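Local coordinates for protein SAM-dependent methyltransferase (Anabaena variabilis ATCC 29413, PDB 3GGD) that binds S-adenosyl-L-homocysteine and probably transfers methyl groups from S-adenosylmethionine, at residues A[130-135]-A[162-167]; A[169-174]-A[234-239]. One frame throughout, in Å; residues are numbered along the deposited sequence.

Overall arrangement
From the N terminus, the chain reaches contact 1 first: strand 127-131 and the turn behind it meet the end of strand 158-164, closing a loop that holds helix 142-153, a beta-alpha-beta unit. Strand 158-164 then runs into helix 168-179, where contact 2 opens; it closes some 60 residues later, when 234-239, the lead-in and start of strand 237-244, returns to the helix. The two loops follow in series, neither nesting nor crossing. Their centres lie about 10 Å apart, and they are joined within the sheet, where strand 237-244 runs antiparallel beside strand 158-164: Glu163 N is 2.8 Å from Phe238 O, a probable hydrogen bond. A sulfate touches both contacts, at Gly167 and at the helix start.

Contact 1 of 2, residues A[130-135]-A[162-167]; sequences MRTGFH and IELGTG. With SAH (S-adenosyl-L-homocysteine), chain E; SO4 (sulfate ion), chain G; EDO (1,2-ethanediol), chain L.
Ile162 pairs with Arg131 in a parallel bridge between neighbouring strands of the beta-alpha-beta unit in this Rossmann-like methyltransferase fold. Ile162 N donates to Met130 O (3.1 Å), and Ile162 O takes the N-H of Thr132 (2.8 Å). On the same sheet face, Ile162 CG2 lies beside Arg131 CG; Arg131 extends onward, and its NH1 donates a hydrogen bond to S-adenosyl-L-homocysteine OXT (2.9 Å), while its backbone O accepts from the ligand's amino nitrogen. Next, Glu163 bends at chi2 (-65°), turning its carboxylate under the 133-135 turn, where three backbone N-H groups grip it. Gly133 N meets the syn lone pair of OE2, whereas Phe134 N (3.0 Å) and His135 N (2.9 Å) reach OE1 from one face, well out of the carboxylate plane. A leucine in place of Glu163 would probably leave these three buried N-H groups without their acceptor and set free the turn that follows the ligand-binding Arg131. Leu164 then comes over the His135 ring, whose ND1 is hydrogen-bonded to Gly197 N, which helps set its rotation. In this CH-pi contact Leu164 CG stands 3.8 Å from the ring centroid, 5° off the normal, and Leu164 CD1 lies 3.6 Å from His135 CE1.

Contact 2 of 2, residues A[169-174]-A[234-239]; sequences IDFFNS and TPPAFW. With SO4 (sulfate ion), chain G; EDO (1,2-ethanediol), chain R.
Phe171 and Pro235 carry the contact through a CH-pi interaction. Pro235 CA sits over one face of the Phe171 ring, 3.7 Å from its centroid and 4° off the normal, close to the middle of the ring. With chi1 at 174°, CG of Phe171 points opposite the amide nitrogen, and the ring projects from helix 168-179 toward the incoming chain. Over the same ring, Pro235 N comes within 3.6 Å of Phe171 CZ, so the aromatic face is laid against backbone as well as side chain.

Apolar contacts add to this. Pro235 CB touches Phe171 CD2 at 3.7 Å, Pro236 CD approaches Phe171 CB at 3.9 Å, and Phe172 CZ reaches Pro235 CG more loosely. Within the helix, Phe171 CD2 lies over the centre of the Phe172 ring, so the two rings pack on each other beside the prolines. From behind, Leu164 of strand 158-164 also packs on Pro235.

No hydrogen bond joins the two segments; the polar bonds lie within or beyond them. At the helix start, Asp170 N donates almost straight to sulfate O1 (2.7 Å, 175°), and Ile169 N donates to O4; the anion, probably from the crystallisation liquor, is placed where the helix dipole would favour it. The arrangement is a proline-aromatic packing of helix against loop, at the approach to the antiparallel strand 237-244 that belongs to the seven-stranded sheet of Rossmann-like methyltransferases.

Contact 1 of 2, residues A[130-135]-A[162-167]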
loop_
_atom_site.group_PDB
_atom_site.type_symbol
_atom_site.label_atom_id
_atom_site.label_comp_id
_atom_site.label_asym_id
_atom_site.label_seq_id
_atom_site.Cartn_x
_atom_site.Cartn_y
_atom_site.Cartn_z
HETATM N N MSE A 130 -0.699 -3.578 -4.959
HETATM C CA MSE A 130 -0.220 -2.893 -3.780
HETATM C C MSE A 130 -0.628 -1.423 -3.784
HETATM O O MSE A 130 -0.210 -0.630 -4.642
HETATM C CB MSE A 130 1.300 -3.013 -3.663
HETATM C CG MSE A 130 1.835 -2.448 -2.355
HETATM SE SE MSE A 130 3.806 -2.807 -2.173
HETATM C CE MSE A 130 4.348 -1.604 -3.432
ATOM N N ARG A 131 -1.429 -1.057 -2.794
ATOM C CA ARG A 131 -1.931 0.308 -2.660
ATOM C C ARG A 131 -1.285 0.956 -1.419
ATOM O O ARG A 131 -1.606 0.630 -0.259
ATOM C CB ARG A 131 -3.458 0.289 -2.552
ATOM C CG ARG A 131 -4.065 1.693 -2.495
ATOM C CD ARG A 131 -5.613 1.635 -2.515
ATOM N NE ARG A 131 -6.205 2.974 -2.541
ATOM C CZ ARG A 131 -6.602 3.631 -1.464
ATOM N NH1 ARG A 131 -6.481 3.075 -0.273
ATOM N NH2 ARG A 131 -7.148 4.837 -1.585
ATOM N N THR A 132 -0.385 1.881 -1.695
ATOM C CA THR A 132 0.389 2.597 -0.708
ATOM C C THR A 132 1.123 1.681 0.249
ATOM O O THR A 132 0.998 1.781 1.465
ATOM C CB THR A 132 -0.418 3.698 -0.012
ATOM O OG1 THR A 132 -1.688 3.200 0.458
ATOM C CG2 THR A 132 -0.636 4.897 -1.015
ATOM N N GLY A 133 1.910 0.775 -0.311
ATOM C CA GLY A 133 2.723 -0.109 0.512
ATOM C C GLY A 133 4.179 0.280 0.579
ATOM O O GLY A 133 4.922 -0.300 1.360
ATOM N N PHE A 134 4.604 1.304 -0.171
ATOM C CA PHE A 134 6.039 1.607 -0.279
ATOM C C PHE A 134 6.468 2.996 0.230
ATOM O O PHE A 134 7.552 3.149 0.815
ATOM C CB PHE A 134 6.434 1.495 -1.758
ATOM C CG PHE A 134 7.671 0.625 -2.029
ATOM C CD1 PHE A 134 8.836 0.798 -1.340
ATOM C CD2 PHE A 134 7.655 -0.301 -3.053
ATOM C CE1 PHE A 134 9.961 0.029 -1.622
ATOM C CE2 PHE A 134 8.782 -1.093 -3.343
ATOM C CZ PHE A 134 9.931 -0.916 -2.611
ATOM N N HIS A 135 5.634 4.013 -0.011
ATOM C CA HIS A 135 6.061 5.406 0.186
ATOM C C HIS A 135 6.408 5.693 1.650
ATOM O O HIS A 135 7.314 6.479 1.927
ATOM C CB HIS A 135 4.986 6.364 -0.299
ATOM C CG HIS A 135 3.805 6.431 0.620
ATOM N ND1 HIS A 135 3.725 7.330 1.660
ATOM C CD2 HIS A 135 2.685 5.678 0.690
ATOM C CE1 HIS A 135 2.600 7.137 2.327
ATOM N NE2 HIS A 135 1.957 6.130 1.770
ATOM N N ILE A 162 0.380 1.692 -6.556
ATOM C CA ILE A 162 0.024 3.111 -6.530
ATOM C C ILE A 162 0.516 3.631 -5.164
ATOM O O ILE A 162 0.280 3.029 -4.114
ATOM C CB ILE A 162 -1.480 3.350 -6.817
ATOM C CG1 ILE A 162 -1.755 4.867 -6.846
ATOM C CG2 ILE A 162 -2.403 2.537 -5.801
ATOM C CD1 ILE A 162 -3.209 5.292 -7.219
ATOM N N GLU A 163 1.283 4.710 -5.228
ATOM C CA GLU A 163 1.981 5.258 -4.085
ATOM C C GLU A 163 1.800 6.773 -4.070
ATOM O O GLU A 163 1.358 7.357 -5.050
ATOM C CB GLU A 163 3.484 4.919 -4.216
ATOM C CG GLU A 163 3.779 3.427 -4.165
ATOM C CD GLU A 163 3.434 2.795 -2.833
ATOM O OE1 GLU A 163 3.466 3.532 -1.808
ATOM O OE2 GLU A 163 3.086 1.569 -2.813
ATOM N N LEU A 164 2.149 7.405 -2.958
ATOM C CA LEU A 164 2.187 8.861 -2.919
ATOM C C LEU A 164 3.442 9.242 -3.666
ATOM O O LEU A 164 4.486 8.615 -3.473
ATOM C CB LEU A 164 2.169 9.389 -1.486
ATOM C CG LEU A 164 0.920 8.991 -0.661
ATOM C CD1 LEU A 164 0.832 9.747 0.685
ATOM C CD2 LEU A 164 -0.370 9.187 -1.457
ATOM N N GLY A 165 3.324 10.238 -4.536
ATOM C CA GLY A 165 4.402 10.618 -5.418
ATOM C C GLY A 165 5.040 11.958 -5.088
ATOM O O GLY A 165 4.816 12.542 -4.013
ATOM N N THR A 166 5.881 12.414 -6.004
ATOM C CA THR A 166 6.550 13.706 -5.875
ATOM C C THR A 166 5.483 14.749 -5.585
ATOM O O THR A 166 4.403 14.763 -6.214
ATOM C CB THR A 166 7.297 14.069 -7.175
ATOM O OG1 THR A 166 8.203 13.008 -7.462
ATOM C CG2 THR A 166 8.069 15.404 -7.049
ATOM N N GLY A 167 5.775 15.597 -4.616
ATOM C CA GLY A 167 4.812 16.613 -4.219
ATOM C C GLY A 167 4.063 16.226 -2.969
ATOM O O GLY A 167 3.416 17.047 -2.359
HETATM N N SAH E . -3.244 -1.325 0.919
HETATM C CA SAH E . -4.125 -0.951 2.056
HETATM C CB SAH E . -3.363 -0.363 3.263
HETATM C CG SAH E . -2.459 0.865 3.057
HETATM S SD SAH E . -1.729 1.471 4.589
HETATM C C SAH E . -5.213 0.022 1.627
HETATM O O SAH E . -6.261 0.139 2.312
HETATM O OXT SAH E . -5.066 0.720 0.624
HETATM C "C5'" SAH E . -0.148 0.674 4.544
HETATM C "C4'" SAH E . -0.215 -0.819 4.980
HETATM O "O4'" SAH E . 1.103 -1.413 4.888
HETATM C "C3'" SAH E . -0.662 -1.096 6.427
HETATM O "O3'" SAH E . -1.731 -2.024 6.498
HETATM C "C2'" SAH E . 0.566 -1.698 7.097
HETATM O "O2'" SAH E . 0.314 -2.553 8.232
HETATM C "C1'" SAH E . 1.268 -2.365 5.929
HETATM N N9 SAH E . 2.691 -2.638 6.168
HETATM C C8 SAH E . 3.562 -1.773 6.756
HETATM N N7 SAH E . 4.790 -2.316 6.796
HETATM C C5 SAH E . 4.689 -3.557 6.232
HETATM C C6 SAH E . 5.617 -4.664 6.025
HETATM N N6 SAH E . 6.884 -4.469 6.460
HETATM N N1 SAH E . 5.192 -5.803 5.460
HETATM C C2 SAH E . 3.882 -5.938 5.078
HETATM N N3 SAH E . 2.996 -4.960 5.266
HETATM C C4 SAH E . 3.323 -3.789 5.846
HETATM S S SO4 G . 7.840 16.552 -1.979
HETATM O O1 SO4 G . 6.595 17.302 -1.792
HETATM O O2 SO4 G . 9.004 17.382 -1.623
HETATM O O3 SO4 G . 7.924 15.980 -3.346
HETATM O O4 SO4 G . 7.855 15.435 -1.030
HETATM C C1 EDO L . -6.627 6.058 -5.469
HETATM O O1 EDO L . -7.475 6.090 -4.308
HETATM C C2 EDO L . -6.662 4.683 -6.196
HETATM O O2 EDO L . -6.486 3.531 -5.315
#

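Contact 2 of 2, residues A[169-174]-A[234-239]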
loop_
_atom_site.group_PDB
_atom_site.type_symbol
_atom_site.label_atom_id
_atom_site.label_comp_id
_atom_site.label_asym_id
_atom_site.label_seq_id
_atom_site.Cartn_x
_atom_site.Cartn_y
_atom_site.Cartn_z
ATOM N N ILE A 169 4.948 15.679 0.188
ATOM C CA ILE A 169 5.289 16.431 1.407
ATOM C C ILE A 169 4.839 17.894 1.275
ATOM O O ILE A 169 4.296 18.450 2.220
ATOM C CB ILE A 169 6.809 16.272 1.780
ATOM C CG1 ILE A 169 7.154 14.778 2.028
ATOM C CG2 ILE A 169 7.226 17.185 2.963
ATOM C CD1 ILE A 169 6.310 14.028 3.055
ATOM N N ASP A 170 5.048 18.504 0.110
ATOM C CA ASP A 170 4.534 19.835 -0.127
ATOM C C ASP A 170 3.002 19.906 0.017
ATOM O O ASP A 170 2.457 20.857 0.539
ATOM C CB ASP A 170 4.874 20.282 -1.533
ATOM C CG ASP A 170 6.351 20.656 -1.710
ATOM O OD1 ASP A 170 7.098 20.831 -0.709
ATOM O OD2 ASP A 170 6.748 20.788 -2.890
ATOM N N PHE A 171 2.320 18.904 -0.499
ATOM C CA PHE A 171 0.880 18.842 -0.421
ATOM C C PHE A 171 0.419 18.912 1.041
ATOM O O PHE A 171 -0.425 19.733 1.405
ATOM C CB PHE A 171 0.379 17.539 -1.062
ATOM C CG PHE A 171 -1.096 17.321 -0.888
ATOM C CD1 PHE A 171 -1.998 17.863 -1.787
ATOM C CD2 PHE A 171 -1.572 16.601 0.191
ATOM C CE1 PHE A 171 -3.367 17.674 -1.613
ATOM C CE2 PHE A 171 -2.925 16.424 0.378
ATOM C CZ PHE A 171 -3.825 16.977 -0.539
ATOM N N PHE A 172 0.987 18.051 1.876
ATOM C CA PHE A 172 0.597 18.039 3.284
ATOM C C PHE A 172 1.029 19.303 4.038
ATOM O O PHE A 172 0.280 19.826 4.865
ATOM C CB PHE A 172 1.070 16.770 3.985
ATOM C CG PHE A 172 0.282 15.567 3.619
ATOM C CD1 PHE A 172 -1.062 15.495 3.933
ATOM C CD2 PHE A 172 0.876 14.502 2.971
ATOM C CE1 PHE A 172 -1.799 14.410 3.576
ATOM C CE2 PHE A 172 0.142 13.379 2.605
ATOM C CZ PHE A 172 -1.186 13.314 2.913
ATOM N N ASN A 173 2.221 19.804 3.746
ATOM C CA ASN A 173 2.671 21.033 4.351
ATOM C C ASN A 173 1.840 22.251 3.931
ATOM O O ASN A 173 1.730 23.206 4.710
ATOM C CB ASN A 173 4.182 21.266 4.091
ATOM C CG ASN A 173 5.079 20.381 4.983
ATOM O OD1 ASN A 173 4.652 19.891 6.051
ATOM N ND2 ASN A 173 6.315 20.171 4.549
ATOM N N SER A 174 1.262 22.243 2.732
ATOM C CA SER A 174 0.383 23.360 2.328
ATOM C C SER A 174 -0.905 23.330 3.157
ATOM O O SER A 174 -1.455 24.367 3.492
ATOM C CB SER A 174 0.045 23.317 0.839
ATOM O OG SER A 174 1.219 23.370 0.054
ATOM N N THR A 234 -6.809 14.901 -1.601
ATOM C CA THR A 234 -6.288 13.962 -2.581
ATOM C C THR A 234 -4.813 14.287 -2.938
ATOM O O THR A 234 -4.540 15.037 -3.878
ATOM C CB THR A 234 -7.123 13.981 -3.883
ATOM O OG1 THR A 234 -7.061 15.285 -4.458
ATOM C CG2 THR A 234 -8.592 13.580 -3.666
ATOM N N PRO A 235 -3.871 13.724 -2.192
ATOM C CA PRO A 235 -2.459 13.938 -2.523
ATOM C C PRO A 235 -2.044 13.347 -3.882
ATOM O O PRO A 235 -2.714 12.451 -4.416
ATOM C CB PRO A 235 -1.716 13.214 -1.396
ATOM C CG PRO A 235 -2.711 12.211 -0.850
ATOM C CD PRO A 235 -4.052 12.858 -1.015
ATOM N N PRO A 236 -0.927 13.843 -4.442
ATOM C CA PRO A 236 -0.472 13.348 -5.743
ATOM C C PRO A 236 0.007 11.914 -5.652
ATOM O O PRO A 236 0.649 11.526 -4.663
ATOM C CB PRO A 236 0.663 14.298 -6.113
ATOM C CG PRO A 236 1.149 14.875 -4.811
ATOM C CD PRO A 236 -0.055 14.911 -3.906
ATOM N N ALA A 237 -0.320 11.144 -6.692
ATOM C CA ALA A 237 -0.028 9.713 -6.779
ATOM C C ALA A 237 0.959 9.424 -7.903
ATOM O O ALA A 237 1.170 10.230 -8.811
ATOM C CB ALA A 237 -1.321 8.909 -6.983
ATOM N N PHE A 238 1.597 8.276 -7.792
ATOM C CA PHE A 238 2.428 7.705 -8.823
ATOM C C PHE A 238 1.974 6.262 -8.896
ATOM O O PHE A 238 1.850 5.608 -7.852
ATOM C CB PHE A 238 3.929 7.702 -8.456
ATOM C CG PHE A 238 4.744 6.788 -9.323
ATOM C CD1 PHE A 238 5.114 7.170 -10.582
ATOM C CD2 PHE A 238 5.071 5.518 -8.906
ATOM C CE1 PHE A 238 5.811 6.337 -11.405
ATOM C CE2 PHE A 238 5.797 4.673 -9.742
ATOM C CZ PHE A 238 6.138 5.104 -11.003
ATOM N N TRP A 239 1.763 5.755 -10.110
ATOM C CA TRP A 239 1.412 4.341 -10.283
ATOM C C TRP A 239 2.118 3.740 -11.482
ATOM O O TRP A 239 2.506 4.454 -12.438
ATOM C CB TRP A 239 -0.128 4.124 -10.405
ATOM C CG TRP A 239 -0.745 4.720 -11.602
ATOM C CD1 TRP A 239 -1.333 5.949 -11.675
ATOM C CD2 TRP A 239 -0.863 4.147 -12.917
ATOM N NE1 TRP A 239 -1.801 6.177 -12.933
ATOM C CE2 TRP A 239 -1.541 5.090 -13.718
ATOM C CE3 TRP A 239 -0.478 2.932 -13.486
ATOM C CZ2 TRP A 239 -1.821 4.874 -15.073
ATOM C CZ3 TRP A 239 -0.760 2.715 -14.825
ATOM C CH2 TRP A 239 -1.437 3.677 -15.600
HETATM S S SO4 G . 7.840 16.552 -1.979
HETATM O O1 SO4 G . 6.595 17.302 -1.792
HETATM O O2 SO4 G . 9.004 17.382 -1.623
HETATM O O3 SO4 G . 7.924 15.980 -3.346
HETATM O O4 SO4 G . 7.855 15.435 -1.030
HETATM C C1 EDO R . -2.067 9.353 -15.656
HETATM O O1 EDO R . -1.111 10.397 -15.567
HETATM C C2 EDO R . -2.759 9.317 -14.303
HETATM O O2 EDO R . -3.648 8.220 -14.264
#